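Local atomic coordinates of ribonucleoside-diphosphate reductase (PDB entry 5IM3), a protein that probably supplies precursors for DNA synthesis by reducing ribonucleoside diphosphates to their deoxy forms, with thioredoxin as reductant, under allosteric control by dATP. Residues His145-Ala153 and Asn191-Lys199; Met228-Leu239 and Phe308-Pro319. All blocks are in the same frame, centred on the assembly; numbering follows the deposited sequence.

Overall arrangement
Two contacts in series illustrate two levels of organisation: one lies within the second ATP cone, the other between helix 219-239 and the all-alpha domain. From the N terminus the chain passes the first ATP cone, where dATP is bound, and enters the second. Contact 1 closes a loop there: strand 149-151 is met again, after its hairpin partner 157-159 and two helices, by the turn leading into helix 198-210. That loop is complete before contact 2 begins, so the two neither nest nor cross. Helix 219-239 then carries the chain to contact 2, which brings its C-terminal half against the segment 308-319, with its hairpin 310-315. The centres of contacts 1 and 2 are about 23 Å apart.

Contact 1: His145-Ala153 and Asn191-Lys199; sequences HPSIRITRA and NLYDGVAEK
Arg149 and Asp194 form the charged part of this contact, a side-on salt bridge in which NE and NH2 each take one carboxylate oxygen. Arg149 NH2 stands 2.7 Å from Asp194 OD2 and Arg149 NE 3.2 Å from Asp194 OD1, both oxygens offering their syn lone pairs. The guanidinium and carboxylate planes are only 5° apart, and a bend at chi3 of the arginine (-74°) turns its NE edge to the acid. Asp194 OD1 also accepts a weak bond from the backbone N of Arg149, so one carboxylate holds both ends of the same residue.

Backbone bonds continue the pairing. The two backbones run parallel, with a single beta bridge between Thr151 and Ala197. Thr151 N bonds almost straight (170°) to Val196 O, though the modelled length is doubtfully short; Gly195 N gives a weak bond to Arg149 O.

Among side chains, Thr151 OG1 adds a weak bond to Val196 O and lies 3.3 Å from Ala197 CB. The Ile148 side chain runs roughly perpendicular to that of Leu192, its CD1 tight against Leu192 CB, and Ile148 CG2 packs on Val196 CB. That same methyl closely approaches a carbonyl, Tyr193 O, at 3.0 Å. Ile150 CG2 meets Glu198 CB at 3.7 Å, and Ile150 CD1 approaches Val196 CG1.

The type II turn Tyr193-Val196 has glycine third, where phi is positive. Between helices 181-190 and 198-210, residues 193-197 run beside strand 149-151 at the place of strand 95-97 in the first cone, consistent with the third strand of the ATP-cone cap, though with only one bridge here.

Contact 2: Met228-Leu239 and Phe308-Pro319; sequences MDTLRAEALGFL and FIHKDGIRFELP
Glu234 OE2 accepts the backbone N-H of Arg315 at 2.6 Å, the only hydrogen bond between helix 228-239 and segment 308-319. The donor arrives on the anti side of the oxygen, 21° out of the carboxylate plane. With CG anti to the backbone N (chi1 -180°) and the chain extended beyond it, Glu234 reaches straight out from the helix; its other oxygen, OE1, is hydrogen-bonded to Tyr304 OH. Ile314 comes across the glutamate at a slant, its CG2 3.6 Å from Glu234 CG. The arginine itself turns elsewhere, its guanidinium bonding to backbone carbonyls of Tyr304 and Asp305.

One turn farther along, Phe238 makes an offset stack with Phe316, centroids 4.8 Å apart and planes at 26°. Phe238 CE2 lies over one face of the Phe316 ring, and Phe238 CD2 comes within 3.3 Å of Phe316 CB. Phe316 sits just beyond a beta hairpin with a type I' turn, Lys311-Ile314, so the stack joins the C-terminal turns of helix 219-239 to a hairpin of the all-alpha domain.

Between these aromatic and acidic contacts, the small Ala235 admits the backbone of Phe316, their CA atoms 3.8 Å apart. Leu318, the N-cap residue of helix 319-330, sets CG 3.8 Å from Ala235 CB and crosses Leu236 at about a right angle. Farther back along the helix, the Met228 and Pro319 side chains pass in opposite directions, Met228 SD 3.6 Å from Pro319 CG, and Leu231 CD2 touches the edge of the Phe308 ring.

Contact 1: His145-Ala153 and Asn191-Lys199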
loop_
_atom_site.group_PDB
_atom_site.type_symbol
_atom_site.label_atom_id
_atom_site.label_comp_id
_atom_site.label_asym_id
_atom_site.label_seq_id
_atom_site.Cartn_x
_atom_site.Cartn_y
_atom_site.Cartn_z
ATOM N N HIS A 145 -29.716 -43.080 48.064
ATOM C CA HIS A 145 -31.115 -42.784 48.370
ATOM C C HIS A 145 -31.128 -41.578 49.305
ATOM O O HIS A 145 -30.059 -41.158 49.767
ATOM C CB HIS A 145 -31.809 -43.995 49.005
ATOM C CG HIS A 145 -32.060 -45.118 48.046
ATOM N ND1 HIS A 145 -32.779 -44.956 46.881
ATOM C CD2 HIS A 145 -31.675 -46.416 48.073
ATOM C CE1 HIS A 145 -32.831 -46.107 46.234
ATOM N NE2 HIS A 145 -32.170 -47.010 46.937
ATOM N N PRO A 146 -32.295 -40.971 49.605
ATOM C CA PRO A 146 -33.674 -41.228 49.172
ATOM C C PRO A 146 -34.037 -40.427 47.932
ATOM O O PRO A 146 -34.008 -40.954 46.818
ATOM C CB PRO A 146 -34.506 -40.782 50.389
ATOM C CG PRO A 146 -33.557 -39.937 51.256
ATOM C CD PRO A 146 -32.256 -39.817 50.517
ATOM N N SER A 147 -34.377 -39.158 48.134
ATOM C CA SER A 147 -34.673 -38.257 47.034
ATOM C C SER A 147 -34.523 -36.833 47.537
ATOM O O SER A 147 -34.545 -36.570 48.743
ATOM C CB SER A 147 -36.080 -38.477 46.471
ATOM O OG SER A 147 -36.385 -37.494 45.495
ATOM N N ILE A 148 -34.370 -35.917 46.585
ATOM C CA ILE A 148 -34.288 -34.506 46.912
ATOM C C ILE A 148 -35.674 -33.988 47.276
ATOM O O ILE A 148 -36.696 -34.438 46.741
ATOM C CB ILE A 148 -33.677 -33.737 45.726
ATOM C CG1 ILE A 148 -32.167 -33.995 45.676
ATOM C CG2 ILE A 148 -33.984 -32.239 45.809
ATOM C CD1 ILE A 148 -31.534 -33.704 44.341
ATOM N N ARG A 149 -35.710 -33.043 48.210
ATOM C CA ARG A 149 -36.944 -32.385 48.619
ATOM C C ARG A 149 -37.074 -31.070 47.859
ATOM O O ARG A 149 -36.210 -30.193 47.974
ATOM C CB ARG A 149 -36.959 -32.150 50.129
ATOM C CG ARG A 149 -37.089 -33.430 50.941
ATOM C CD ARG A 149 -36.767 -33.203 52.408
ATOM N NE ARG A 149 -35.336 -33.027 52.635
ATOM C CZ ARG A 149 -34.790 -32.788 53.824
ATOM N NH1 ARG A 149 -35.554 -32.692 54.903
ATOM N NH2 ARG A 149 -33.475 -32.644 53.934
ATOM N N ILE A 150 -38.144 -30.942 47.081
ATOM C CA ILE A 150 -38.375 -29.744 46.283
ATOM C C ILE A 150 -38.943 -28.653 47.181
ATOM O O ILE A 150 -39.936 -28.865 47.887
ATOM C CB ILE A 150 -39.321 -30.049 45.110
ATOM C CG1 ILE A 150 -38.783 -31.221 44.280
ATOM C CG2 ILE A 150 -39.507 -28.818 44.233
ATOM C CD1 ILE A 150 -37.377 -31.013 43.736
ATOM N N THR A 151 -38.315 -27.479 47.152
ATOM C CA THR A 151 -38.735 -26.359 47.983
ATOM C C THR A 151 -39.836 -25.574 47.281
ATOM O O THR A 151 -39.676 -25.153 46.130
ATOM C CB THR A 151 -37.552 -25.439 48.293
ATOM O OG1 THR A 151 -37.103 -24.803 47.090
ATOM C CG2 THR A 151 -36.405 -26.227 48.900
ATOM N N ARG A 152 -40.951 -25.380 47.981
ATOM C CA ARG A 152 -42.084 -24.647 47.441
ATOM C C ARG A 152 -41.893 -23.144 47.638
ATOM O O ARG A 152 -41.098 -22.695 48.470
ATOM C CB ARG A 152 -43.378 -25.118 48.108
ATOM C CG ARG A 152 -44.614 -24.340 47.700
ATOM C CD ARG A 152 -45.890 -24.991 48.194
ATOM N NE ARG A 152 -46.987 -24.028 48.243
ATOM C CZ ARG A 152 -47.615 -23.552 47.174
ATOM N NH1 ARG A 152 -47.259 -23.943 45.957
ATOM N NH2 ARG A 152 -48.601 -22.675 47.320
ATOM N N ALA A 153 -42.634 -22.363 46.846
ATOM C CA ALA A 153 -42.533 -20.908 46.914
ATOM C C ALA A 153 -42.750 -20.397 48.334
ATOM O O ALA A 153 -41.998 -19.546 48.823
ATOM C CB ALA A 153 -43.542 -20.272 45.956
ATOM N N ASN A 191 -27.664 -33.088 38.268
ATOM C CA ASN A 191 -27.363 -31.743 38.768
ATOM C C ASN A 191 -28.508 -31.186 39.618
ATOM O O ASN A 191 -29.061 -30.121 39.346
ATOM C CB ASN A 191 -27.053 -30.811 37.601
ATOM C CG ASN A 191 -25.818 -31.227 36.829
ATOM O OD1 ASN A 191 -25.891 -32.049 35.914
ATOM N ND2 ASN A 191 -24.674 -30.654 37.187
ATOM N N LEU A 192 -28.856 -31.924 40.671
ATOM C CA LEU A 192 -29.836 -31.465 41.646
ATOM C C LEU A 192 -29.320 -31.730 43.052
ATOM O O LEU A 192 -28.549 -32.665 43.286
ATOM C CB LEU A 192 -31.207 -32.142 41.468
ATOM C CG LEU A 192 -31.958 -31.909 40.155
ATOM C CD1 LEU A 192 -31.424 -32.812 39.074
ATOM C CD2 LEU A 192 -33.453 -32.138 40.348
ATOM N N TYR A 193 -29.771 -30.900 43.989
ATOM C CA TYR A 193 -29.305 -30.928 45.366
ATOM C C TYR A 193 -30.500 -30.879 46.309
ATOM O O TYR A 193 -31.575 -30.396 45.947
ATOM C CB TYR A 193 -28.357 -29.748 45.648
ATOM C CG TYR A 193 -28.914 -28.402 45.221
ATOM C CD1 TYR A 193 -29.509 -27.550 46.142
ATOM C CD2 TYR A 193 -28.847 -27.987 43.895
ATOM C CE1 TYR A 193 -30.020 -26.321 45.756
ATOM C CE2 TYR A 193 -29.356 -26.762 43.501
ATOM C CZ TYR A 193 -29.941 -25.933 44.435
ATOM O OH TYR A 193 -30.449 -24.714 44.048
ATOM N N ASP A 194 -30.311 -31.399 47.517
ATOM C CA ASP A 194 -31.361 -31.315 48.522
ATOM C C ASP A 194 -31.745 -29.858 48.743
ATOM O O ASP A 194 -30.893 -29.026 49.069
ATOM C CB ASP A 194 -30.899 -31.953 49.828
ATOM C CG ASP A 194 -32.006 -32.035 50.858
ATOM O OD1 ASP A 194 -33.165 -32.295 50.468
ATOM O OD2 ASP A 194 -31.720 -31.838 52.058
ATOM N N GLY A 195 -33.022 -29.548 48.558
ATOM C CA GLY A 195 -33.501 -28.189 48.671
ATOM C C GLY A 195 -33.624 -27.441 47.363
ATOM O O GLY A 195 -33.597 -26.205 47.375
ATOM N N VAL A 196 -33.748 -28.146 46.237
ATOM C CA VAL A 196 -33.988 -27.487 44.961
ATOM C C VAL A 196 -35.393 -26.897 44.953
ATOM O O VAL A 196 -36.325 -27.437 45.562
ATOM C CB VAL A 196 -33.790 -28.481 43.800
ATOM C CG1 VAL A 196 -34.520 -28.024 42.540
ATOM C CG2 VAL A 196 -32.311 -28.654 43.500
ATOM N N ALA A 197 -35.547 -25.774 44.258
ATOM C CA ALA A 197 -36.858 -25.185 44.036
ATOM C C ALA A 197 -37.426 -25.691 42.718
ATOM O O ALA A 197 -36.688 -25.904 41.751
ATOM C CB ALA A 197 -36.774 -23.660 44.017
ATOM N N GLU A 198 -38.746 -25.889 42.682
ATOM C CA GLU A 198 -39.388 -26.292 41.439
ATOM C C GLU A 198 -39.186 -25.261 40.336
ATOM O O GLU A 198 -39.435 -25.568 39.165
ATOM C CB GLU A 198 -40.881 -26.544 41.672
ATOM C CG GLU A 198 -41.705 -25.295 41.956
ATOM C CD GLU A 198 -42.388 -24.740 40.717
ATOM O OE1 GLU A 198 -42.730 -25.533 39.813
ATOM O OE2 GLU A 198 -42.584 -23.508 40.646
ATOM N N LYS A 199 -38.733 -24.053 40.682
ATOM C CA LYS A 199 -38.423 -23.047 39.672
ATOM C C LYS A 199 -37.231 -23.471 38.824
ATOM O O LYS A 199 -37.317 -23.516 37.591
ATOM C CB LYS A 199 -38.150 -21.703 40.348
ATOM C CG LYS A 199 -39.338 -21.124 41.100
ATOM C CD LYS A 199 -40.359 -20.527 40.147
ATOM C CE LYS A 199 -41.498 -19.855 40.898
ATOM N NZ LYS A 199 -42.396 -19.092 39.987
#

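Contact 2: Met228-Leu239 and Phe308-Pro319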
loop_
_atom_site.group_PDB
_atom_site.type_symbol
_atom_site.label_atom_id
_atom_site.label_comp_id
_atom_site.label_asym_id
_atom_site.label_seq_id
_atom_site.Cartn_x
_atom_site.Cartn_y
_atom_site.Cartn_z
ATOM N N MET A 228 -42.410 -25.041 28.389
ATOM C CA MET A 228 -43.832 -24.728 28.471
ATOM C C MET A 228 -44.400 -25.030 29.851
ATOM O O MET A 228 -45.393 -24.418 30.260
ATOM C CB MET A 228 -44.589 -25.519 27.406
ATOM C CG MET A 228 -45.987 -25.003 27.116
ATOM S SD MET A 228 -45.976 -23.558 26.040
ATOM C CE MET A 228 -45.366 -24.298 24.521
ATOM N N ASP A 229 -43.790 -25.967 30.581
ATOM C CA ASP A 229 -44.297 -26.319 31.903
ATOM C C ASP A 229 -44.222 -25.129 32.853
ATOM O O ASP A 229 -45.125 -24.922 33.671
ATOM C CB ASP A 229 -43.514 -27.507 32.462
ATOM C CG ASP A 229 -44.306 -28.302 33.481
ATOM O OD1 ASP A 229 -45.501 -28.572 33.231
ATOM O OD2 ASP A 229 -43.735 -28.659 34.533
ATOM N N THR A 230 -43.152 -24.335 32.758
ATOM C CA THR A 230 -43.051 -23.129 33.576
ATOM C C THR A 230 -44.095 -22.102 33.165
ATOM O O THR A 230 -44.676 -21.421 34.019
ATOM C CB THR A 230 -41.649 -22.524 33.465
ATOM O OG1 THR A 230 -40.668 -23.514 33.782
ATOM C CG2 THR A 230 -41.496 -21.341 34.416
ATOM N N LEU A 231 -44.340 -21.971 31.860
ATOM C CA LEU A 231 -45.323 -21.006 31.380
ATOM C C LEU A 231 -46.725 -21.363 31.859
ATOM O O LEU A 231 -47.480 -20.488 32.299
ATOM C CB LEU A 231 -45.282 -20.936 29.853
ATOM C CG LEU A 231 -44.217 -20.034 29.220
ATOM C CD1 LEU A 231 -42.812 -20.453 29.616
ATOM C CD2 LEU A 231 -44.373 -20.039 27.706
ATOM N N ARG A 232 -47.089 -22.644 31.782
ATOM C CA ARG A 232 -48.416 -23.066 32.220
ATOM C C ARG A 232 -48.626 -22.758 33.697
ATOM O O ARG A 232 -49.659 -22.201 34.087
ATOM C CB ARG A 232 -48.610 -24.556 31.942
ATOM C CG ARG A 232 -48.667 -24.906 30.464
ATOM C CD ARG A 232 -49.079 -26.353 30.249
ATOM N NE ARG A 232 -48.074 -27.293 30.742
ATOM C CZ ARG A 232 -47.220 -27.961 29.973
ATOM N NH1 ARG A 232 -47.235 -27.815 28.654
ATOM N NH2 ARG A 232 -46.345 -28.790 30.528
ATOM N N ALA A 233 -47.648 -23.103 34.537
ATOM C CA ALA A 233 -47.757 -22.799 35.959
ATOM C C ALA A 233 -47.821 -21.297 36.194
ATOM O O ALA A 233 -48.638 -20.817 36.990
ATOM C CB ALA A 233 -46.578 -23.407 36.717
ATOM N N GLU A 234 -46.966 -20.541 35.504
ATOM C CA GLU A 234 -46.951 -19.090 35.645
ATOM C C GLU A 234 -48.295 -18.487 35.247
ATOM O O GLU A 234 -48.927 -17.766 36.027
ATOM C CB GLU A 234 -45.814 -18.519 34.794
ATOM C CG GLU A 234 -45.662 -17.012 34.836
ATOM C CD GLU A 234 -44.460 -16.533 34.037
ATOM O OE1 GLU A 234 -43.560 -17.356 33.759
ATOM O OE2 GLU A 234 -44.417 -15.338 33.681
ATOM N N ALA A 235 -48.754 -18.788 34.031
ATOM C CA ALA A 235 -49.979 -18.176 33.526
ATOM C C ALA A 235 -51.203 -18.671 34.285
ATOM O O ALA A 235 -52.014 -17.870 34.764
ATOM C CB ALA A 235 -50.126 -18.459 32.031
ATOM N N LEU A 236 -51.361 -19.992 34.402
ATOM C CA LEU A 236 -52.560 -20.531 35.036
ATOM C C LEU A 236 -52.631 -20.144 36.507
ATOM O O LEU A 236 -53.705 -19.803 37.011
ATOM C CB LEU A 236 -52.601 -22.047 34.881
ATOM C CG LEU A 236 -52.652 -22.565 33.448
ATOM C CD1 LEU A 236 -52.502 -24.063 33.458
ATOM C CD2 LEU A 236 -53.944 -22.166 32.746
ATOM N N GLY A 237 -51.499 -20.191 37.210
ATOM C CA GLY A 237 -51.486 -19.751 38.595
ATOM C C GLY A 237 -51.909 -18.302 38.748
ATOM O O GLY A 237 -52.625 -17.949 39.686
ATOM N N PHE A 238 -51.469 -17.442 37.824
ATOM C CA PHE A 238 -51.888 -16.044 37.847
ATOM C C PHE A 238 -53.392 -15.922 37.639
ATOM O O PHE A 238 -54.068 -15.170 38.349
ATOM C CB PHE A 238 -51.127 -15.258 36.778
ATOM C CG PHE A 238 -51.435 -13.783 36.760
ATOM C CD1 PHE A 238 -50.739 -12.906 37.577
ATOM C CD2 PHE A 238 -52.405 -13.272 35.913
ATOM C CE1 PHE A 238 -51.014 -11.550 37.556
ATOM C CE2 PHE A 238 -52.683 -11.916 35.888
ATOM C CZ PHE A 238 -51.985 -11.056 36.710
ATOM N N LEU A 239 -53.934 -16.666 36.676
ATOM C CA LEU A 239 -55.357 -16.623 36.370
ATOM C C LEU A 239 -56.212 -17.364 37.387
ATOM O O LEU A 239 -57.441 -17.344 37.264
ATOM C CB LEU A 239 -55.606 -17.209 34.977
ATOM C CG LEU A 239 -55.042 -16.408 33.805
ATOM C CD1 LEU A 239 -55.196 -17.176 32.502
ATOM C CD2 LEU A 239 -55.727 -15.048 33.714
ATOM N N PHE A 308 -45.972 -12.116 24.494
ATOM C CA PHE A 308 -47.032 -12.516 25.412
ATOM C C PHE A 308 -47.359 -11.391 26.385
ATOM O O PHE A 308 -46.466 -10.737 26.930
ATOM C CB PHE A 308 -46.625 -13.772 26.190
ATOM C CG PHE A 308 -46.590 -15.031 25.359
ATOM C CD1 PHE A 308 -47.209 -15.091 24.120
ATOM C CD2 PHE A 308 -45.943 -16.163 25.831
ATOM C CE1 PHE A 308 -47.176 -16.244 23.369
ATOM C CE2 PHE A 308 -45.907 -17.324 25.082
ATOM C CZ PHE A 308 -46.524 -17.365 23.849
ATOM N N ILE A 309 -48.659 -11.172 26.604
ATOM C CA ILE A 309 -49.102 -10.149 27.541
ATOM C C ILE A 309 -48.707 -10.548 28.958
ATOM O O ILE A 309 -48.701 -11.732 29.320
ATOM C CB ILE A 309 -50.623 -9.930 27.427
ATOM C CG1 ILE A 309 -51.001 -9.446 26.021
ATOM C CG2 ILE A 309 -51.110 -8.935 28.481
ATOM C CD1 ILE A 309 -50.446 -8.102 25.657
ATOM N N HIS A 310 -48.388 -9.548 29.776
ATOM C CA HIS A 310 -47.832 -9.786 31.099
ATOM C C HIS A 310 -48.224 -8.655 32.037
ATOM O O HIS A 310 -48.621 -7.570 31.605
ATOM C CB HIS A 310 -46.306 -9.903 31.036
ATOM C CG HIS A 310 -45.652 -8.761 30.323
ATOM N ND1 HIS A 310 -45.270 -7.602 30.964
ATOM C CD2 HIS A 310 -45.335 -8.591 29.017
ATOM C CE1 HIS A 310 -44.734 -6.773 30.086
ATOM N NE2 HIS A 310 -44.762 -7.349 28.898
ATOM N N LYS A 311 -48.102 -8.923 33.334
ATOM C CA LYS A 311 -48.285 -7.902 34.356
ATOM C C LYS A 311 -47.363 -8.204 35.525
ATOM O O LYS A 311 -47.251 -9.356 35.954
ATOM C CB LYS A 311 -49.733 -7.828 34.851
ATOM C CG LYS A 311 -49.931 -6.750 35.906
ATOM C CD LYS A 311 -51.385 -6.561 36.274
ATOM C CE LYS A 311 -51.574 -5.312 37.125
ATOM N NZ LYS A 311 -51.239 -4.062 36.383
ATOM N N ASP A 312 -46.716 -7.161 36.043
ATOM C CA ASP A 312 -45.751 -7.306 37.130
ATOM C C ASP A 312 -44.651 -8.298 36.765
ATOM O O ASP A 312 -44.147 -9.029 37.622
ATOM C CB ASP A 312 -46.439 -7.732 38.432
ATOM C CG ASP A 312 -47.526 -6.762 38.867
ATOM O OD1 ASP A 312 -47.370 -5.543 38.649
ATOM O OD2 ASP A 312 -48.540 -7.222 39.432
ATOM N N GLY A 313 -44.275 -8.333 35.485
ATOM C CA GLY A 313 -43.291 -9.275 34.996
ATOM C C GLY A 313 -43.796 -10.688 34.788
ATOM O O GLY A 313 -43.028 -11.535 34.315
ATOM N N ILE A 314 -45.055 -10.970 35.115
ATOM C CA ILE A 314 -45.614 -12.313 35.022
ATOM C C ILE A 314 -46.368 -12.433 33.704
ATOM O O ILE A 314 -47.333 -11.697 33.462
ATOM C CB ILE A 314 -46.538 -12.617 36.213
ATOM C CG1 ILE A 314 -45.742 -12.565 37.522
ATOM C CG2 ILE A 314 -47.207 -13.981 36.040
ATOM C CD1 ILE A 314 -46.578 -12.780 38.769
ATOM N N ARG A 315 -45.935 -13.361 32.854
ATOM C CA ARG A 315 -46.660 -13.671 31.629
ATOM C C ARG A 315 -47.880 -14.516 31.970
ATOM O O ARG A 315 -47.745 -15.628 32.494
ATOM C CB ARG A 315 -45.760 -14.412 30.641
ATOM C CG ARG A 315 -44.921 -13.514 29.743
ATOM C CD ARG A 315 -43.888 -12.726 30.525
ATOM N NE ARG A 315 -42.922 -12.078 29.641
ATOM C CZ ARG A 315 -42.086 -11.114 30.017
ATOM N NH1 ARG A 315 -42.096 -10.670 31.267
ATOM N NH2 ARG A 315 -41.242 -10.588 29.136
ATOM N N PHE A 316 -49.073 -13.993 31.678
ATOM C CA PHE A 316 -50.306 -14.742 31.892
ATOM C C PHE A 316 -51.059 -14.988 30.588
ATOM O O PHE A 316 -52.269 -15.228 30.612
ATOM C CB PHE A 316 -51.200 -14.035 32.916
ATOM C CG PHE A 316 -51.712 -12.693 32.469
ATOM C CD1 PHE A 316 -50.937 -11.554 32.615
ATOM C CD2 PHE A 316 -52.980 -12.569 31.925
ATOM C CE1 PHE A 316 -51.413 -10.319 32.212
ATOM C CE2 PHE A 316 -53.462 -11.338 31.522
ATOM C CZ PHE A 316 -52.677 -10.211 31.665
ATOM N N GLU A 317 -50.361 -14.956 29.453
ATOM C CA GLU A 317 -50.940 -15.275 28.151
ATOM C C GLU A 317 -50.226 -16.501 27.592
ATOM O O GLU A 317 -49.028 -16.442 27.289
ATOM C CB GLU A 317 -50.823 -14.090 27.194
ATOM C CG GLU A 317 -51.534 -14.293 25.867
ATOM C CD GLU A 317 -51.507 -13.053 24.994
ATOM O OE1 GLU A 317 -50.461 -12.367 24.958
ATOM O OE2 GLU A 317 -52.537 -12.761 24.348
ATOM N N LEU A 318 -50.960 -17.605 27.452
ATOM C CA LEU A 318 -50.401 -18.839 26.920
ATOM C C LEU A 318 -50.406 -18.827 25.394
ATOM O O LEU A 318 -51.171 -18.086 24.771
ATOM C CB LEU A 318 -51.185 -20.039 27.445
ATOM C CG LEU A 318 -50.864 -20.420 28.894
ATOM C CD1 LEU A 318 -51.881 -21.399 29.454
ATOM C CD2 LEU A 318 -49.459 -21.006 28.987
ATOM N N PRO A 319 -49.566 -19.652 24.761
ATOM C CA PRO A 319 -49.359 -19.498 23.308
ATOM C C PRO A 319 -50.633 -19.592 22.481
ATOM O O PRO A 319 -50.855 -18.746 21.606
ATOM C CB PRO A 319 -48.374 -20.630 22.980
ATOM C CG PRO A 319 -47.664 -20.898 24.257
ATOM C CD PRO A 319 -48.698 -20.699 25.330
#